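Local coordinates for protein endoglucanase (Acetivibrio cellulolyticus, PDB 5NRM) that forms a type I cohesin domain of a cellulosomal scaffoldin and binds the dockerin of a family 5 enzyme, joining it to the multienzyme complex, at residues A[55-58]-A[63-66]. Sequence-based numbering, arbitrary orientation.
Sequences SIVT and NFGI
V57 and F64 meet across a short connection of the cohesin β-sandwich, a worked example of how a loop meets the junction between a short helix and the strand after it, with apolar contact (V57 on F64) beside polar contact (T58 with N63). Residues 55-58 belong to the loop after strand 46-53; the chain then makes the short helix 60-63, which ends at N63, and enters strand 64-70. The CB atoms of V57 and F64 both point toward the other segment, and the side chains cross at about a right angle. CG1 of V57, held anti to the backbone N (chi1 176°), reaches F64 at the root of its ring, lying 3.9 Å from F64 CB. The same methyl approaches the ring obliquely, 3.9 Å from F64 CD1, while V57 CG2 comes to 4.1 Å from that CD1. F64 CG, anti to the backbone N (chi1 -177°), sets the CD1 side of the ring beside these methyls, and the ring also makes an edge-to-face stack with F94 of strand 92-101, which V57 touches too.

The polar half belongs to T58 and N63. The amide nitrogen of N63 is shared between two oxygens of one residue: ND2 gives a weak hydrogen bond to T58 O at 3.1 Å and another to T58 OG1 at 3.2 Å. Both are well off linear, with N-H...O angles near 130°. Outside partners hold both side chains: T58 OG1 donates to the carbonyl oxygen of G86 while accepting from N63 ND2, and the N63 carboxamide is gripped from its other end by the backbone N of Y81 at OD1. At the interface with the partner protein, the carbonyl oxygen of F64 receives a weak hydrogen bond from NH2 of R56 of the dockerin chain.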
ATOM      1  N   SER A  55      -1.436  -2.633  13.756  1.00 10.14           N
ATOM      2  CA  SER A  55      -2.393  -2.210  14.765  1.00 11.47           C
ATOM      3  C   SER A  55      -2.977  -0.812  14.520  1.00 10.93           C
ATOM      4  O   SER A  55      -4.076  -0.535  15.043  1.00 10.94           O
ATOM      5  CB  SER A  55      -1.833  -2.266  16.193  1.00 12.59           C
ATOM      6  OG  SER A  55      -0.924  -1.234  16.362  1.00 15.14           O
ATOM      7  N   ILE A  56      -2.341   0.034  13.724  1.00  9.68           N
ATOM      8  CA  ILE A  56      -2.856   1.371  13.500  1.00  9.66           C
ATOM      9  C   ILE A  56      -3.925   1.411  12.405  1.00  9.44           C
ATOM     10  O   ILE A  56      -4.546   2.471  12.202  1.00  9.20           O
ATOM     11  CB  ILE A  56      -1.713   2.359  13.131  1.00  9.96           C
ATOM     12  CG1 ILE A  56      -1.240   2.200  11.676  1.00  9.62           C
ATOM     13  CG2 ILE A  56      -0.614   2.266  14.226  1.00 10.29           C
ATOM     14  CD1 ILE A  56      -0.062   3.081  11.280  1.00  9.92           C
ATOM     15  N   VAL A  57      -4.112   0.314  11.663  1.00  8.60           N
ATOM     16  CA  VAL A  57      -4.990   0.287  10.546  1.00  8.64           C
ATOM     17  C   VAL A  57      -6.460   0.164  10.950  1.00  9.16           C
ATOM     18  O   VAL A  57      -6.864  -0.711  11.708  1.00  9.35           O
ATOM     19  CB  VAL A  57      -4.557  -0.836   9.549  1.00  8.67           C
ATOM     20  CG1 VAL A  57      -5.528  -1.005   8.346  1.00  9.11           C
ATOM     21  CG2 VAL A  57      -3.142  -0.610   9.045  1.00  8.85           C
ATOM     22  N   THR A  58      -7.311   1.059  10.412  1.00  9.56           N
ATOM     23  CA  THR A  58      -8.738   1.001  10.608  1.00 10.62           C
ATOM     24  C   THR A  58      -9.373  -0.091   9.743  1.00 10.43           C
ATOM     25  O   THR A  58      -8.951  -0.332   8.644  1.00  9.59           O
ATOM     26  CB  THR A  58      -9.388   2.347  10.294  1.00 11.19           C
ATOM     27  OG1 THR A  58      -8.948   2.747   8.985  1.00 10.34           O
ATOM     28  CG2 THR A  58      -8.936   3.408  11.356  1.00 12.03           C
ATOM     29  N   ASN A  63     -10.459  -2.234   4.532  1.00  9.51           N
ATOM     30  CA  ASN A  63      -9.656  -1.100   4.056  1.00  9.24           C
ATOM     31  C   ASN A  63      -8.302  -1.457   3.576  1.00  9.25           C
ATOM     32  O   ASN A  63      -7.656  -0.637   2.923  1.00  9.26           O
ATOM     33  CB  ASN A  63      -9.462  -0.126   5.213  1.00  9.08           C
ATOM     34  CG  ASN A  63     -10.742   0.627   5.599  1.00  9.47           C
ATOM     35  OD1 ASN A  63     -11.754   0.606   4.877  1.00 10.10           O
ATOM     36  ND2 ASN A  63     -10.651   1.362   6.670  1.00  9.38           N
ATOM     37  N   PHE A  64      -7.802  -2.637   3.899  1.00  8.97           N
ATOM     38  CA  PHE A  64      -6.391  -2.947   3.717  1.00  8.92           C
ATOM     39  C   PHE A  64      -6.146  -4.168   2.904  1.00  9.19           C
ATOM     40  O   PHE A  64      -6.774  -5.238   3.161  1.00  9.85           O
ATOM     41  CB  PHE A  64      -5.793  -3.135   5.124  1.00  9.47           C
ATOM     42  CG  PHE A  64      -4.297  -3.397   5.153  1.00 10.37           C
ATOM     43  CD1 PHE A  64      -3.365  -2.361   5.354  1.00 10.43           C
ATOM     44  CD2 PHE A  64      -3.817  -4.727   5.103  1.00 10.76           C
ATOM     45  CE1 PHE A  64      -2.019  -2.636   5.424  1.00 11.27           C
ATOM     46  CE2 PHE A  64      -2.440  -4.970   5.156  1.00 10.85           C
ATOM     47  CZ  PHE A  64      -1.578  -3.934   5.309  1.00 10.76           C
ATOM     48  N   GLY A  65      -5.166  -4.125   2.048  1.00  8.52           N
ATOM     49  CA  GLY A  65      -4.738  -5.310   1.347  1.00  9.38           C
ATOM     50  C   GLY A  65      -3.238  -5.352   1.112  1.00  9.64           C
ATOM     51  O   GLY A  65      -2.589  -4.320   0.898  1.00  9.17           O
ATOM     52  N   ILE A  66      -2.696  -6.584   1.028  1.00  9.90           N
ATOM     53  CA  ILE A  66      -1.332  -6.839   0.631  0.50  9.84           C
ATOM     54  C   ILE A  66      -1.329  -8.046  -0.289  1.00 10.17           C
ATOM     55  O   ILE A  66      -1.994  -9.068   0.018  1.00 10.76           O
ATOM     56  CB  ILE A  66      -0.413  -6.968   1.886  0.50  9.63           C
ATOM     57  CG1 ILE A  66       1.060  -6.963   1.474  0.50  9.88           C
ATOM     58  CG2 ILE A  66      -0.831  -8.141   2.754  0.50 10.23           C
ATOM     59  CD1 ILE A  66       2.012  -6.672   2.623  0.50  9.53           C
TER